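Local coordinates for protein sorbitol dehydrogenase (Gluconobacter oxydans, PDB 5ITG) that is a dehydrogenase that probably oxidises D-sorbitol to L-sorbose with NADP as cofactor, at residues 16-21 with 94-99; 79-84 with 100-105. All blocks are in the same frame, centred on the assembly; numbering follows the deposited sequence.

Interaction 1 of 2, residues 16-21 with 94-99; sequences APPYDI and TVRVMG
Tyr19 carries CG between its backbone N and carbonyl carbon (chi1 53°), which folds the phenol back over Pro17 and brings OH against Gly99; Arg96 uses the same first rotation (63°), and a bend at chi3 carries its guanidinium to Pro18. The contact lies at the sheet of the Rossmann domain, where the loop after strand 14-15, a parallel neighbour of strand 93-106, leaves the sheet and passes over the end of residues 94-99. An inverse gamma turn centred on Pro18 bends this loop, with a weak bond from Tyr19 N to Pro17 O. Much of the contact is packing: the Pro17 ring sits on the strand backbone, where CG and CD are both 3.1 Å from Val97 O, and CG lies 3.7 Å from Gly99 N. Pro17 CB also rests 3.6 Å above the Tyr19 ring plane, offset toward the rim. Without CG and CD, as with an alanine here, the strand backbone at Val97 O and Gly99 N would probably lose its apolar cover and a gap would open beneath the loop. The Pro18 ring and the Arg96 side chain cross at about a right angle; Pro18 CD is 3.6 Å from Arg96 NH2, approaching the guanidinium at its edge. Glu46 of helix 41-46 ties the two sides together, OE1 bonding to Tyr19 OH and OE2 to Gly99 N. Gly99 admits the phenol because it has no side chain: a beta carbon there would clash with Tyr19 OH, which already stands 2.9 Å from Gly99 C.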
loop_
_atom_site.group_PDB
_atom_site.type_symbol
_atom_site.label_atom_id
_atom_site.label_comp_id
_atom_site.label_asym_id
_atom_site.label_seq_id
_atom_site.Cartn_x
_atom_site.Cartn_y
_atom_site.Cartn_z
ATOM N N ALA A 16 -25.429 8.357 1.907
ATOM C CA ALA A 16 -25.083 9.349 0.900
ATOM C C ALA A 16 -24.026 10.286 1.468
ATOM O O ALA A 16 -23.757 10.279 2.668
ATOM C CB ALA A 16 -26.323 10.138 0.499
ATOM N N PRO A 17 -23.399 11.100 0.608
ATOM C CA PRO A 17 -22.378 12.024 1.103
ATOM C C PRO A 17 -22.936 12.839 2.264
ATOM O O PRO A 17 -24.015 13.410 2.160
ATOM C CB PRO A 17 -22.078 12.879 -0.121
ATOM C CG PRO A 17 -22.249 11.900 -1.243
ATOM C CD PRO A 17 -23.520 11.184 -0.857
ATOM N N PRO A 18 -22.212 12.892 3.390
ATOM C CA PRO A 18 -22.656 13.646 4.568
ATOM C C PRO A 18 -22.381 15.148 4.485
ATOM O O PRO A 18 -21.832 15.737 5.417
ATOM C CB PRO A 18 -21.877 12.987 5.697
ATOM C CG PRO A 18 -20.558 12.703 5.036
ATOM C CD PRO A 18 -20.987 12.128 3.690
ATOM N N TYR A 19 -22.766 15.759 3.371
ATOM C CA TYR A 19 -22.557 17.190 3.159
ATOM C C TYR A 19 -23.268 17.624 1.882
ATOM O O TYR A 19 -23.651 16.789 1.068
ATOM C CB TYR A 19 -21.057 17.485 3.048
ATOM C CG TYR A 19 -20.359 16.629 2.015
ATOM C CD1 TYR A 19 -20.484 16.900 0.653
ATOM C CD2 TYR A 19 -19.605 15.522 2.398
ATOM C CE1 TYR A 19 -19.879 16.095 -0.300
ATOM C CE2 TYR A 19 -18.994 14.706 1.453
ATOM C CZ TYR A 19 -19.135 14.999 0.108
ATOM O OH TYR A 19 -18.531 14.202 -0.828
ATOM N N ASP A 20 -23.452 18.930 1.710
ATOM C CA ASP A 20 -24.109 19.434 0.513
ATOM C C ASP A 20 -23.111 19.314 -0.634
ATOM O O ASP A 20 -22.116 20.037 -0.676
ATOM C CB ASP A 20 -24.506 20.900 0.698
ATOM C CG ASP A 20 -25.489 21.372 -0.358
ATOM O OD1 ASP A 20 -25.359 20.947 -1.528
ATOM O OD2 ASP A 20 -26.382 22.180 -0.020
ATOM N N ILE A 21 -23.376 18.400 -1.562
ATOM C CA ILE A 21 -22.481 18.179 -2.690
ATOM C C ILE A 21 -22.298 19.432 -3.550
ATOM O O ILE A 21 -21.290 19.578 -4.242
ATOM C CB ILE A 21 -22.989 17.017 -3.579
ATOM C CG1 ILE A 21 -21.986 16.737 -4.700
ATOM C CG2 ILE A 21 -24.360 17.358 -4.153
ATOM C CD1 ILE A 21 -22.467 15.728 -5.720
ATOM N N THR A 94 -21.249 -2.507 4.683
ATOM C CA THR A 94 -22.042 -1.287 4.625
ATOM C C THR A 94 -21.670 -0.647 3.296
ATOM O O THR A 94 -20.575 -0.882 2.782
ATOM C CB THR A 94 -21.697 -0.309 5.759
ATOM O OG1 THR A 94 -20.349 0.145 5.600
ATOM C CG2 THR A 94 -21.850 -0.981 7.117
ATOM N N VAL A 95 -22.574 0.143 2.725
ATOM C CA VAL A 95 -22.289 0.788 1.448
ATOM C C VAL A 95 -22.655 2.265 1.463
ATOM O O VAL A 95 -23.637 2.673 2.089
ATOM C CB VAL A 95 -23.018 0.077 0.276
ATOM C CG1 VAL A 95 -24.522 0.167 0.454
ATOM C CG2 VAL A 95 -22.593 0.696 -1.047
ATOM N N ARG A 96 -21.847 3.067 0.777
ATOM C CA ARG A 96 -22.073 4.503 0.721
ATOM C C ARG A 96 -21.707 5.065 -0.647
ATOM O O ARG A 96 -20.878 4.500 -1.363
ATOM C CB ARG A 96 -21.240 5.202 1.799
ATOM C CG ARG A 96 -19.731 5.039 1.627
ATOM C CD ARG A 96 -18.988 5.607 2.819
ATOM N NE ARG A 96 -19.355 7.000 3.054
ATOM C CZ ARG A 96 -19.140 7.652 4.191
ATOM N NH1 ARG A 96 -18.557 7.037 5.213
ATOM N NH2 ARG A 96 -19.509 8.920 4.307
ATOM N N VAL A 97 -22.345 6.173 -1.009
ATOM C CA VAL A 97 -22.073 6.832 -2.277
ATOM C C VAL A 97 -21.120 7.975 -1.953
ATOM O O VAL A 97 -21.448 8.874 -1.181
ATOM C CB VAL A 97 -23.372 7.378 -2.916
ATOM C CG1 VAL A 97 -23.058 8.099 -4.219
ATOM C CG2 VAL A 97 -24.333 6.234 -3.171
HETATM N N MSE A 98 -19.933 7.916 -2.543
HETATM C CA MSE A 98 -18.880 8.897 -2.324
HETATM C C MSE A 98 -18.997 10.120 -3.232
HETATM O O MSE A 98 -19.176 9.981 -4.437
HETATM C CB MSE A 98 -17.529 8.225 -2.564
HETATM C CG MSE A 98 -17.305 6.968 -1.742
HETATM SE SE MSE A 98 -16.618 7.396 -0.002
HETATM C CE MSE A 98 -14.836 7.898 -0.564
ATOM N N GLY A 99 -18.863 11.312 -2.657
ATOM C CA GLY A 99 -18.963 12.522 -3.454
ATOM C C GLY A 99 -17.733 13.419 -3.515
ATOM O O GLY A 99 -17.748 14.435 -4.212
#

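Interaction 2 of 2, residues 79-84 with 100-105; sequences DCLYSL and ALRDYL
Cys80 fills the tight half of this contact, its side chain pressed into the backbone of residues 101-104. CB lies 3.1 Å from Leu101 O and packs toward Leu101 CG. SG, turned anti to its own carbonyl carbon (chi1 -73°), reaches further along the strand, to 3.7 Å from Asp103 CA and 4.0 Å from Tyr104 CB. Cys80, Leu101 and Tyr104 are buried, and Phe75 stacks on the Tyr104 ring. The segments belong to the beta hairpin of strands 82-87 and 93-106 in the Rossmann domain, entered from helix 66-77, which ends in a Schellman motif with Asp79, of positive phi, as its C-prime residue. Asp79, Arg102 and Asp103 are partly exposed, and on this more open side close packing gives way to polar bonds. Arg102, bent at chi2 and chi3, turns end-on to Asp79 O, with NH1 and NH2 each 3.0 Å from that one oxygen. NH2 comes nearly along the carbonyl axis, NH1 tilted from the carbonyl plane, and both bonds are well short of straight (137° and 140°). Arg102 NE bonds to Gly99 O, a further hold on the guanidinium, and Leu81 CD2 packs 3.6 Å from NH2. The carboxylates are engaged away from the arginine: Asp79 OD2 accepts from Glu5 N, while Asp103 OD1 forms a salt bridge with Lys76 NZ. Asp79 OD1 stays 5.8 Å from Arg102 NH1, too far for a salt bridge.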
loop_
_atom_site.group_PDB
_atom_site.type_symbol
_atom_site.label_atom_id
_atom_site.label_comp_id
_atom_site.label_asym_id
_atom_site.label_seq_id
_atom_site.Cartn_x
_atom_site.Cartn_y
_atom_site.Cartn_z
ATOM N N ASP A 79 -21.799 11.635 -12.541
ATOM C CA ASP A 79 -21.419 12.860 -11.841
ATOM C C ASP A 79 -20.234 12.591 -10.919
ATOM O O ASP A 79 -20.101 13.209 -9.860
ATOM C CB ASP A 79 -22.600 13.409 -11.029
ATOM C CG ASP A 79 -23.693 13.994 -11.908
ATOM O OD1 ASP A 79 -23.403 14.946 -12.660
ATOM O OD2 ASP A 79 -24.842 13.504 -11.849
ATOM N N CYS A 80 -19.380 11.664 -11.352
ATOM C CA CYS A 80 -18.185 11.252 -10.621
ATOM C C CYS A 80 -18.484 10.556 -9.297
ATOM O O CYS A 80 -17.573 10.286 -8.512
ATOM C CB CYS A 80 -17.256 12.447 -10.399
ATOM S SG CYS A 80 -16.401 12.975 -11.911
ATOM N N LEU A 81 -19.759 10.262 -9.058
ATOM C CA LEU A 81 -20.184 9.570 -7.842
ATOM C C LEU A 81 -19.985 8.065 -8.024
ATOM O O LEU A 81 -20.149 7.541 -9.124
ATOM C CB LEU A 81 -21.669 9.825 -7.569
ATOM C CG LEU A 81 -22.172 11.236 -7.255
ATOM C CD1 LEU A 81 -23.683 11.268 -7.445
ATOM C CD2 LEU A 81 -21.797 11.635 -5.835
ATOM N N TYR A 82 -19.635 7.375 -6.946
ATOM C CA TYR A 82 -19.444 5.927 -6.998
ATOM C C TYR A 82 -19.749 5.329 -5.634
ATOM O O TYR A 82 -19.760 6.038 -4.625
ATOM C CB TYR A 82 -18.015 5.567 -7.420
ATOM C CG TYR A 82 -16.945 6.091 -6.498
ATOM C CD1 TYR A 82 -16.458 7.389 -6.631
ATOM C CD2 TYR A 82 -16.432 5.296 -5.475
ATOM C CE1 TYR A 82 -15.480 7.888 -5.766
ATOM C CE2 TYR A 82 -15.458 5.781 -4.606
ATOM C CZ TYR A 82 -14.987 7.078 -4.757
ATOM O OH TYR A 82 -14.029 7.565 -3.898
ATOM N N SER A 83 -20.010 4.029 -5.595
ATOM C CA SER A 83 -20.323 3.390 -4.326
ATOM C C SER A 83 -19.139 2.632 -3.756
ATOM O O SER A 83 -18.374 1.997 -4.479
ATOM C CB SER A 83 -21.506 2.433 -4.474
ATOM O OG SER A 83 -21.164 1.320 -5.272
ATOM N N LEU A 84 -18.998 2.711 -2.444
ATOM C CA LEU A 84 -17.924 2.028 -1.756
ATOM C C LEU A 84 -18.516 1.130 -0.693
ATOM O O LEU A 84 -19.149 1.606 0.248
ATOM C CB LEU A 84 -16.967 3.029 -1.100
ATOM C CG LEU A 84 -15.916 2.405 -0.167
ATOM C CD1 LEU A 84 -15.081 1.389 -0.936
ATOM C CD2 LEU A 84 -15.024 3.500 0.418
ATOM N N ALA A 100 -16.661 13.045 -2.818
ATOM C CA ALA A 100 -15.439 13.854 -2.788
ATOM C C ALA A 100 -14.785 14.148 -4.145
ATOM O O ALA A 100 -14.200 15.217 -4.333
ATOM C CB ALA A 100 -14.413 13.209 -1.852
ATOM N N LEU A 101 -14.872 13.203 -5.075
ATOM C CA LEU A 101 -14.286 13.359 -6.408
ATOM C C LEU A 101 -15.281 14.132 -7.265
ATOM O O LEU A 101 -16.279 13.569 -7.712
ATOM C CB LEU A 101 -14.023 11.982 -7.022
ATOM C CG LEU A 101 -13.316 11.894 -8.374
ATOM C CD1 LEU A 101 -11.921 12.498 -8.279
ATOM C CD2 LEU A 101 -13.237 10.438 -8.790
ATOM N N ARG A 102 -15.004 15.414 -7.499
ATOM C CA ARG A 102 -15.922 16.256 -8.259
ATOM C C ARG A 102 -15.683 16.382 -9.757
ATOM O O ARG A 102 -16.525 16.914 -10.476
ATOM C CB ARG A 102 -15.987 17.649 -7.627
ATOM C CG ARG A 102 -16.713 17.690 -6.281
ATOM C CD ARG A 102 -18.189 17.320 -6.417
ATOM N NE ARG A 102 -18.425 15.878 -6.342
ATOM C CZ ARG A 102 -19.125 15.179 -7.234
ATOM N NH1 ARG A 102 -19.661 15.784 -8.286
ATOM N NH2 ARG A 102 -19.297 13.873 -7.069
ATOM N N ASP A 103 -14.541 15.908 -10.234
ATOM C CA ASP A 103 -14.266 15.960 -11.661
ATOM C C ASP A 103 -13.206 14.926 -11.992
ATOM O O ASP A 103 -12.351 14.612 -11.159
ATOM C CB ASP A 103 -13.775 17.349 -12.078
ATOM C CG ASP A 103 -14.122 17.683 -13.527
ATOM O OD1 ASP A 103 -14.328 16.746 -14.331
ATOM O OD2 ASP A 103 -14.182 18.888 -13.859
ATOM N N TYR A 104 -13.276 14.392 -13.206
ATOM C CA TYR A 104 -12.318 13.399 -13.668
ATOM C C TYR A 104 -11.851 13.835 -15.052
ATOM O O TYR A 104 -12.627 13.830 -16.010
ATOM C CB TYR A 104 -12.980 12.023 -13.734
ATOM C CG TYR A 104 -12.040 10.889 -14.078
ATOM C CD1 TYR A 104 -11.483 10.773 -15.353
ATOM C CD2 TYR A 104 -11.705 9.926 -13.125
ATOM C CE1 TYR A 104 -10.614 9.722 -15.668
ATOM C CE2 TYR A 104 -10.839 8.874 -13.429
ATOM C CZ TYR A 104 -10.298 8.778 -14.700
ATOM O OH TYR A 104 -9.442 7.743 -14.995
ATOM N N LEU A 105 -10.584 14.220 -15.151
ATOM C CA LEU A 105 -10.030 14.672 -16.419
ATOM C C LEU A 105 -9.013 13.725 -17.016
ATOM O O LEU A 105 -8.196 13.140 -16.306
ATOM C CB LEU A 105 -9.358 16.038 -16.259
ATOM C CG LEU A 105 -10.209 17.274 -15.971
ATOM C CD1 LEU A 105 -10.910 17.146 -14.635
ATOM C CD2 LEU A 105 -9.308 18.503 -15.989
#

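In the fold
The two interactions have centres about 11 Å apart, on the same side of the chain's centre, and share strand 93-106: interaction 1 uses its first half and interaction 2 the part beyond Gly99. Their segments alternate along the chain, in the order 16-21, 79-84, 94-99, 100-105. Strands 82-87 and 93-106 are antiparallel neighbours, and probable hydrogen bonds link the contacts directly, Met98 N to Tyr82 O and Arg96 O to Leu84 N, each 2.8 Å. Strand 93-106, broken along its length, is common to both: loop 16-21 packs on its first part, the turn after helix 66-77 on its second. Further on, Ala100 and Arg102 pair with Ile57 of parallel strand 56-61, continuing the sheet.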